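Hydrazine synthase subunit alpha (Candidatus Kuenenia stuttgartiensis, PDB 5C2V) forms part of the hydrazine synthase complex and catalyses the condensation of hydroxylamine with ammonia to hydrazine, the second half-reaction of the enzyme. Local coordinates at residues M176-N181 and L543-L548; G248-A251 and G255-M258; Y223-N228 and G467-E472. One frame throughout, in Å; residues are numbered along the deposited sequence.

Interaction 1: M176-N181 and L543-L548; sequences MDEFHN and LTWAYL. With HEC (heme c), chain B.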
# COMPACT_ATOMS: atom_id res chain seq x y z
N MET D 176 -14.61 -8.53 23.75
CA MET D 176 -13.55 -8.62 22.76
C MET D 176 -13.69 -7.52 21.70
O MET D 176 -14.80 -7.23 21.25
CB MET D 176 -13.55 -9.99 22.07
CG MET D 176 -12.63 -11.02 22.70
SD MET D 176 -12.82 -12.65 21.95
CE MET D 176 -11.46 -13.54 22.71
N ASP D 177 -12.57 -6.92 21.31
CA ASP D 177 -12.59 -5.95 20.22
C ASP D 177 -12.54 -6.68 18.88
O ASP D 177 -12.70 -7.90 18.82
CB ASP D 177 -11.45 -4.94 20.34
CG ASP D 177 -10.06 -5.56 20.18
OD1 ASP D 177 -9.94 -6.77 19.90
OD2 ASP D 177 -9.07 -4.81 20.34
N GLU D 178 -12.33 -5.93 17.81
CA GLU D 178 -12.33 -6.50 16.47
C GLU D 178 -11.05 -7.29 16.17
O GLU D 178 -11.00 -8.06 15.21
CB GLU D 178 -12.53 -5.38 15.44
CG GLU D 178 -13.89 -4.70 15.57
CD GLU D 178 -13.98 -3.38 14.84
OE1 GLU D 178 -13.13 -2.50 15.10
OE2 GLU D 178 -14.89 -3.22 14.00
N PHE D 179 -10.03 -7.10 17.00
CA PHE D 179 -8.80 -7.88 16.90
C PHE D 179 -8.81 -9.07 17.86
O PHE D 179 -7.81 -9.78 17.99
CB PHE D 179 -7.58 -6.99 17.18
CG PHE D 179 -7.32 -5.97 16.12
CD1 PHE D 179 -7.30 -6.33 14.78
CD2 PHE D 179 -7.11 -4.64 16.45
CE1 PHE D 179 -7.06 -5.39 13.80
CE2 PHE D 179 -6.87 -3.69 15.47
CZ PHE D 179 -6.85 -4.07 14.14
N HIS D 180 -9.95 -9.26 18.52
CA HIS D 180 -10.15 -10.32 19.52
C HIS D 180 -9.25 -10.15 20.74
O HIS D 180 -8.93 -11.11 21.43
CB HIS D 180 -9.92 -11.70 18.90
CG HIS D 180 -10.75 -11.97 17.68
ND1 HIS D 180 -10.30 -11.72 16.40
CD2 HIS D 180 -12.01 -12.45 17.55
CE1 HIS D 180 -11.24 -12.04 15.53
NE2 HIS D 180 -12.29 -12.49 16.21
N ASN D 181 -8.84 -8.91 21.00
CA ASN D 181 -8.18 -8.58 22.26
C ASN D 181 -9.21 -8.58 23.37
O ASN D 181 -10.38 -8.26 23.13
CB ASN D 181 -7.48 -7.22 22.18
CG ASN D 181 -6.33 -7.21 21.19
OD1 ASN D 181 -6.29 -6.38 20.27
ND2 ASN D 181 -5.39 -8.13 21.36
N LEU D 543 -17.10 1.93 5.80
CA LEU D 543 -16.47 1.06 6.78
C LEU D 543 -15.92 1.91 7.91
O LEU D 543 -14.88 2.56 7.78
CB LEU D 543 -15.37 0.22 6.14
CG LEU D 543 -15.86 -0.83 5.14
CD1 LEU D 543 -14.69 -1.50 4.44
CD2 LEU D 543 -16.73 -1.87 5.83
N THR D 544 -16.63 1.85 9.03
CA THR D 544 -16.41 2.69 10.19
C THR D 544 -17.52 2.38 11.17
O THR D 544 -18.42 1.60 10.86
CB THR D 544 -16.41 4.19 9.85
OG1 THR D 544 -15.92 4.95 10.97
CG2 THR D 544 -17.82 4.66 9.50
N TRP D 545 -17.48 2.98 12.35
CA TRP D 545 -18.57 2.81 13.30
C TRP D 545 -19.17 4.15 13.70
O TRP D 545 -18.52 4.98 14.33
CB TRP D 545 -18.09 2.03 14.52
CG TRP D 545 -17.69 0.63 14.16
CD1 TRP D 545 -16.42 0.12 14.16
CD2 TRP D 545 -18.55 -0.42 13.71
NE1 TRP D 545 -16.45 -1.20 13.76
CE2 TRP D 545 -17.74 -1.55 13.47
CE3 TRP D 545 -19.93 -0.52 13.50
CZ2 TRP D 545 -18.27 -2.76 13.03
CZ3 TRP D 545 -20.45 -1.72 13.06
CH2 TRP D 545 -19.62 -2.83 12.83
N ALA D 546 -20.43 4.33 13.32
CA ALA D 546 -21.16 5.56 13.60
C ALA D 546 -22.16 5.32 14.72
O ALA D 546 -22.64 4.20 14.90
CB ALA D 546 -21.87 6.06 12.35
N TYR D 547 -22.43 6.36 15.50
CA TYR D 547 -23.36 6.24 16.61
C TYR D 547 -24.14 7.53 16.82
O TYR D 547 -23.60 8.63 16.69
CB TYR D 547 -22.61 5.87 17.89
CG TYR D 547 -21.38 6.70 18.14
CD1 TYR D 547 -20.15 6.34 17.61
CD2 TYR D 547 -21.45 7.86 18.90
CE1 TYR D 547 -19.02 7.10 17.83
CE2 TYR D 547 -20.32 8.63 19.13
CZ TYR D 547 -19.11 8.25 18.59
OH TYR D 547 -17.99 9.01 18.81
N LEU D 548 -25.42 7.39 17.14
CA LEU D 548 -26.27 8.54 17.41
C LEU D 548 -26.66 8.58 18.88
O LEU D 548 -27.01 7.55 19.46
CB LEU D 548 -27.53 8.50 16.54
CG LEU D 548 -27.36 8.62 15.02
CD1 LEU D 548 -28.68 8.34 14.32
CD2 LEU D 548 -26.82 9.99 14.64
FE HEC B . -19.07 8.12 5.82
CHA HEC B . -15.88 7.00 6.51
CHB HEC B . -19.17 9.65 8.89
CHC HEC B . -22.40 8.90 5.33
CHD HEC B . -19.06 6.41 2.85
NA HEC B . -17.77 8.30 7.40
C1A HEC B . -16.50 7.75 7.48
C2A HEC B . -15.94 8.10 8.76
C3A HEC B . -16.84 8.83 9.42
C4A HEC B . -18.02 8.97 8.58
CMA HEC B . -16.68 9.43 10.84
CAA HEC B . -14.54 7.70 9.27
CBA HEC B . -13.55 8.84 9.06
CGA HEC B . -13.30 9.09 7.60
O1A HEC B . -13.39 10.26 7.16
O2A HEC B . -13.02 8.11 6.86
NB HEC B . -20.57 8.99 6.97
C1B HEC B . -20.28 9.77 8.08
C2B HEC B . -21.34 10.75 8.22
C3B HEC B . -22.24 10.54 7.25
C4B HEC B . -21.77 9.43 6.44
CMB HEC B . -21.44 11.83 9.32
CAB HEC B . -23.53 11.37 7.04
CBB HEC B . -24.77 10.47 7.29
NC HEC B . -20.46 7.77 4.34
C1C HEC B . -21.81 8.10 4.39
C2C HEC B . -22.45 7.53 3.22
C3C HEC B . -21.55 6.76 2.60
C4C HEC B . -20.27 6.95 3.25
CMC HEC B . -23.97 7.53 2.95
CAC HEC B . -21.82 5.92 1.33
CBC HEC B . -21.69 4.42 1.67
ND HEC B . -17.69 6.89 4.84
C1D HEC B . -17.91 6.31 3.59
C2D HEC B . -16.73 5.58 3.19
C3D HEC B . -15.73 5.78 4.33
C4D HEC B . -16.41 6.59 5.31
CMD HEC B . -16.53 4.79 1.88
CAD HEC B . -14.30 5.22 4.44
CBD HEC B . -14.37 3.70 4.54
CGD HEC B . -12.99 3.13 4.62
O1D HEC B . -12.86 1.88 4.50
O2D HEC B . -12.01 3.91 4.78
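The indole NE1 of W545 donates a hydrogen bond of 2.6 Å to carboxylate oxygen OE2 of E178, the one polar link between the two segments, made by two buried side chains. The acceptor sits at the edge of the indole, only 14° out of the ring plane, and is itself approached from above the carboxylate plane, with the two flat groups turned 49° against each other. The N-H points moderately well at its acceptor (151°). E178 reaches this far because its chain runs on extended beyond CG. The backbones stay well apart, so the bridge is made by side chains alone.

E178 projects from a type I turn, D177 to H180, closed by H180 N to D177 O. D177 OD1 braces that turn: it accepts N181 N at 2.6 Å and, weakly, F179 N. The same D177 O is also hydrogen-bonded to Q501 NE2; on the other partner, the ring of Y528 meets W545 edge-to-face.

Before W545, the second segment passes along the pentacoordinated heme of the middle domain. T544 CG2 rests over the porphyrin face, 3.9 Å from heme C1A, while T544 OG1 is hydrogen-bonded to Q245 OE1. L543 CB packs 3.4 Å from propionate oxygen O1D. The heme wall is thus only one residue from the indole, whose rotation is probably fixed by its bond to E178. With both partners buried, the N-H would help to stabilise negative charge on the carboxylate.

Interaction 2: G248-A251 and G255-M258; sequences GSRA and GRVM. With HEC (heme c), chain B.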
# COMPACT_ATOMS: atom_id res chain seq x y z
N GLY D 248 -14.25 -4.73 9.72
CA GLY D 248 -14.05 -5.71 8.66
C GLY D 248 -12.65 -5.74 8.06
O GLY D 248 -11.64 -5.74 8.77
N SER D 249 -12.61 -5.76 6.74
CA SER D 249 -11.38 -5.90 5.96
C SER D 249 -10.76 -4.54 5.66
O SER D 249 -9.83 -4.43 4.86
CB SER D 249 -11.64 -6.66 4.67
OG SER D 249 -12.55 -5.96 3.84
N ARG D 250 -11.30 -3.50 6.29
CA ARG D 250 -10.89 -2.11 6.06
C ARG D 250 -9.38 -1.88 6.13
O ARG D 250 -8.70 -2.44 6.98
CB ARG D 250 -11.57 -1.20 7.08
CG ARG D 250 -11.51 0.27 6.74
CD ARG D 250 -11.91 1.13 7.93
NE ARG D 250 -10.76 1.81 8.51
CZ ARG D 250 -10.20 2.91 8.01
NH1 ARG D 250 -10.69 3.45 6.91
NH2 ARG D 250 -9.16 3.46 8.61
N ALA D 251 -8.90 -1.05 5.21
CA ALA D 251 -7.50 -0.62 5.18
C ALA D 251 -6.53 -1.80 5.11
O ALA D 251 -5.76 -2.03 6.05
CB ALA D 251 -7.18 0.26 6.38
N GLY D 255 -6.85 -2.25 9.29
CA GLY D 255 -7.43 -1.05 9.88
C GLY D 255 -6.42 0.06 10.14
O GLY D 255 -5.26 -0.06 9.75
N ARG D 256 -6.86 1.13 10.79
CA ARG D 256 -5.96 2.24 11.14
C ARG D 256 -6.33 2.91 12.45
O ARG D 256 -7.49 2.88 12.86
CB ARG D 256 -5.94 3.29 10.02
CG ARG D 256 -5.00 2.97 8.86
CD ARG D 256 -4.94 4.13 7.87
NE ARG D 256 -6.01 4.07 6.88
CZ ARG D 256 -5.88 3.55 5.66
NH1 ARG D 256 -4.71 3.03 5.28
NH2 ARG D 256 -6.91 3.54 4.83
N VAL D 257 -5.35 3.53 13.11
CA VAL D 257 -5.62 4.30 14.32
C VAL D 257 -5.54 5.79 14.01
O VAL D 257 -4.47 6.32 13.74
CB VAL D 257 -4.63 3.96 15.46
CG1 VAL D 257 -4.89 4.84 16.67
CG2 VAL D 257 -4.75 2.49 15.83
N MET D 258 -6.69 6.46 14.07
CA MET D 258 -6.79 7.85 13.64
C MET D 258 -6.93 8.83 14.79
O MET D 258 -7.46 8.49 15.85
CB MET D 258 -7.99 8.02 12.70
CG MET D 258 -9.34 7.89 13.38
SD MET D 258 -10.70 8.57 12.42
CE MET D 258 -12.11 8.02 13.36
FE HEC B . -19.07 8.12 5.82
CHA HEC B . -15.88 7.00 6.51
CHB HEC B . -19.17 9.65 8.89
CHC HEC B . -22.40 8.90 5.33
CHD HEC B . -19.06 6.41 2.85
NA HEC B . -17.77 8.30 7.40
C1A HEC B . -16.50 7.75 7.48
C2A HEC B . -15.94 8.10 8.76
C3A HEC B . -16.84 8.83 9.42
C4A HEC B . -18.02 8.97 8.58
CMA HEC B . -16.68 9.43 10.84
CAA HEC B . -14.54 7.70 9.27
CBA HEC B . -13.55 8.84 9.06
CGA HEC B . -13.30 9.09 7.60
O1A HEC B . -13.39 10.26 7.16
O2A HEC B . -13.02 8.11 6.86
NB HEC B . -20.57 8.99 6.97
C1B HEC B . -20.28 9.77 8.08
C2B HEC B . -21.34 10.75 8.22
C3B HEC B . -22.24 10.54 7.25
C4B HEC B . -21.77 9.43 6.44
CMB HEC B . -21.44 11.83 9.32
CAB HEC B . -23.53 11.37 7.04
CBB HEC B . -24.77 10.47 7.29
NC HEC B . -20.46 7.77 4.34
C1C HEC B . -21.81 8.10 4.39
C2C HEC B . -22.45 7.53 3.22
C3C HEC B . -21.55 6.76 2.60
C4C HEC B . -20.27 6.95 3.25
CMC HEC B . -23.97 7.53 2.95
CAC HEC B . -21.82 5.92 1.33
CBC HEC B . -21.69 4.42 1.67
ND HEC B . -17.69 6.89 4.84
C1D HEC B . -17.91 6.31 3.59
C2D HEC B . -16.73 5.58 3.19
C3D HEC B . -15.73 5.78 4.33
C4D HEC B . -16.41 6.59 5.31
CMD HEC B . -16.53 4.79 1.88
CAD HEC B . -14.30 5.22 4.44
CBD HEC B . -14.37 3.70 4.54
CGD HEC B . -12.99 3.13 4.62
O1D HEC B . -12.86 1.88 4.50
O2D HEC B . -12.01 3.91 4.78
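The methyl group of A251 lies over the centre of the R256 guanidinium, CB standing 3.6 Å above its plane. The same carbon also covers one face of the R250 guanidinium, more loosely at 4.3 Å, so it is shared by two flat cations whose planes are 82° apart. The two arginine chains cross at about a right angle. R250 NH2 comes to 3.5 Å from R256 CB, which lies at the edge of the R250 group, and to 3.6 Å from R256 NE.

R250 starts with CG anti to the backbone N (chi1 -165°) and bends at chi3, a course that carries its aliphatic part and its head past one heme propionate. CG approaches propionate oxygen O1D, while NH1 meets O2D of the same carboxylate at 2.5 Å from the edge of the guanidinium. Weak hydrogen bonds from R250 NE to Q245 O and from NH2 to N275 O help hold the head in place. R256 has a long, weak ion pair with D277.

A backbone bond closes the loop between them: G255 N donates to R250 O at 3.0 Å, the donor tilted 26° from the carbonyl plane. This is the connection of a beta hairpin in a propeller blade, joining strands 239-245 and 256-262, and the pairing resumes with R256 against Q245. The side chain of R250 comes to about 5 Å from the bound zinc ion, and that of R256 to about 6 Å from the side chain of the zinc ligand C276. The propionate probably offsets the charge of R250, as D277 may in part for R256, which would let the two cations cross at close quarters, R250 next to the propionate.

Interaction 3: Y223-N228 and G467-E472; sequences YNLSSN and GYQCVE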
# COMPACT_ATOMS: atom_id res chain seq x y z
N TYR D 223 -19.61 4.82 21.03
CA TYR D 223 -20.02 3.43 20.89
C TYR D 223 -19.14 2.52 20.00
O TYR D 223 -19.54 1.39 19.70
CB TYR D 223 -21.47 3.41 20.45
CG TYR D 223 -22.31 3.95 21.58
CD1 TYR D 223 -22.65 5.29 21.65
CD2 TYR D 223 -22.69 3.13 22.63
CE1 TYR D 223 -23.38 5.79 22.71
CE2 TYR D 223 -23.42 3.61 23.69
CZ TYR D 223 -23.77 4.95 23.73
OH TYR D 223 -24.50 5.43 24.79
N ASN D 224 -17.98 3.01 19.57
CA ASN D 224 -17.07 2.24 18.71
C ASN D 224 -16.79 0.82 19.21
O ASN D 224 -16.56 0.60 20.40
CB ASN D 224 -15.74 2.99 18.57
CG ASN D 224 -14.83 2.41 17.48
OD1 ASN D 224 -15.12 1.36 16.91
ND2 ASN D 224 -13.72 3.09 17.22
N LEU D 225 -16.82 -0.14 18.28
CA LEU D 225 -16.59 -1.55 18.61
C LEU D 225 -15.13 -1.85 18.90
O LEU D 225 -14.79 -2.90 19.44
CB LEU D 225 -17.10 -2.45 17.48
CG LEU D 225 -18.60 -2.75 17.50
CD1 LEU D 225 -18.99 -3.67 16.35
CD2 LEU D 225 -18.99 -3.38 18.83
N SER D 226 -14.25 -0.92 18.52
CA SER D 226 -12.85 -1.01 18.91
C SER D 226 -12.54 0.13 19.87
O SER D 226 -13.41 0.96 20.17
CB SER D 226 -11.93 -0.96 17.69
OG SER D 226 -11.93 -2.20 17.01
N SER D 227 -11.30 0.19 20.34
CA SER D 227 -10.95 1.08 21.45
C SER D 227 -10.85 2.55 21.07
O SER D 227 -10.13 2.92 20.14
CB SER D 227 -9.63 0.62 22.07
OG SER D 227 -9.77 -0.66 22.67
N ASN D 228 -11.57 3.39 21.80
CA ASN D 228 -11.37 4.83 21.78
C ASN D 228 -10.64 5.24 23.05
O ASN D 228 -11.04 4.84 24.15
CB ASN D 228 -12.70 5.58 21.66
CG ASN D 228 -13.28 5.51 20.27
OD1 ASN D 228 -12.56 5.35 19.29
ND2 ASN D 228 -14.60 5.64 20.18
N GLY D 467 -23.32 -3.43 14.13
CA GLY D 467 -22.26 -4.30 14.59
C GLY D 467 -22.54 -4.92 15.94
O GLY D 467 -22.86 -4.22 16.90
N TYR D 468 -22.43 -6.24 16.02
CA TYR D 468 -22.58 -6.95 17.28
C TYR D 468 -21.22 -7.18 17.92
O TYR D 468 -20.30 -7.68 17.28
CB TYR D 468 -23.29 -8.29 17.08
CG TYR D 468 -24.67 -8.19 16.47
CD1 TYR D 468 -25.44 -7.05 16.63
CD2 TYR D 468 -25.20 -9.25 15.75
CE1 TYR D 468 -26.70 -6.96 16.07
CE2 TYR D 468 -26.46 -9.17 15.19
CZ TYR D 468 -27.21 -8.02 15.35
OH TYR D 468 -28.46 -7.94 14.79
N GLN D 469 -21.09 -6.80 19.19
CA GLN D 469 -19.86 -7.02 19.93
C GLN D 469 -19.62 -8.51 20.08
O GLN D 469 -20.57 -9.29 20.20
CB GLN D 469 -19.92 -6.34 21.30
CG GLN D 469 -18.61 -6.37 22.07
CD GLN D 469 -17.53 -5.51 21.43
OE1 GLN D 469 -17.42 -4.32 21.71
NE2 GLN D 469 -16.73 -6.12 20.56
N CYS D 470 -18.35 -8.92 20.07
CA CYS D 470 -18.03 -10.33 20.17
C CYS D 470 -17.83 -10.72 21.63
O CYS D 470 -16.85 -10.33 22.26
CB CYS D 470 -16.78 -10.66 19.35
SG CYS D 470 -16.28 -12.39 19.40
N VAL D 471 -18.77 -11.49 22.15
CA VAL D 471 -18.71 -11.95 23.53
C VAL D 471 -18.80 -13.47 23.59
O VAL D 471 -19.81 -14.07 23.23
CB VAL D 471 -19.83 -11.30 24.39
CG1 VAL D 471 -19.53 -9.82 24.61
CG2 VAL D 471 -21.20 -11.46 23.75
N GLU D 472 -17.72 -14.09 24.04
CA GLU D 472 -17.63 -15.54 24.09
C GLU D 472 -17.09 -15.99 25.44
O GLU D 472 -15.89 -16.25 25.57
CB GLU D 472 -16.75 -16.07 22.95
CG GLU D 472 -17.20 -15.63 21.56
CD GLU D 472 -18.43 -16.37 21.08
OE1 GLU D 472 -18.80 -17.40 21.69
OE2 GLU D 472 -19.04 -15.93 20.08
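One face of the Q469 side-chain amide is covered by the CD2 methyl of L225, which sits nearest the oxygen end: CD2 is 3.4 Å from OE1 and 3.7 Å from CD. The other methyl does the same to a backbone amide. L225 CD1 lies over the face of the peptide joining G467 to Y468, 3.8 Å from G467 CA and equally near its carbonyl carbon. The leucine thus splits its two branches between two flat groups. G467 has no side chain, and this lets L225 CD1 come close to its CA. Q469 brings its amide to L225 CD2 by bending at chi2 (68°). The CB of Y468 points away from L225, and its OH is hydrogen-bonded to Q641.

The backbone around L225 is probably ordered by its neighbours: N224 OD1 accepts S226 N at 2.9 Å, almost straight at the N-H (178°) though met from above the carbonyl plane, and N224 ND2 donates to N228 OD1. N224 also bonds through ND2 to V244 O. The first of these bonds makes an Asx turn, here set in the loop between two blades of the beta-propeller, where it presents L225 to the end of middle-domain strand 461-467.

From the N terminus, the chain first lays down 176-181, in the loop between strands 154-171 and 186-191, and then 223-228, just before the next propeller blade. Interaction 2 closes a short hairpin loop inside that blade. After the rest of the propeller, 467-472 returns to 223-228 as interaction 3, enclosing interaction 2; finally 543-548 returns to 176-181, so interaction 1 encloses both. The contacts nest without crossing. Interactions 1 and 3 tie propeller loops to the middle domain and lie side by side, centres about 5 Å apart, with W545 packing on N224. Interactions 1 and 2 meet where R250 packs on L543, and share the heme.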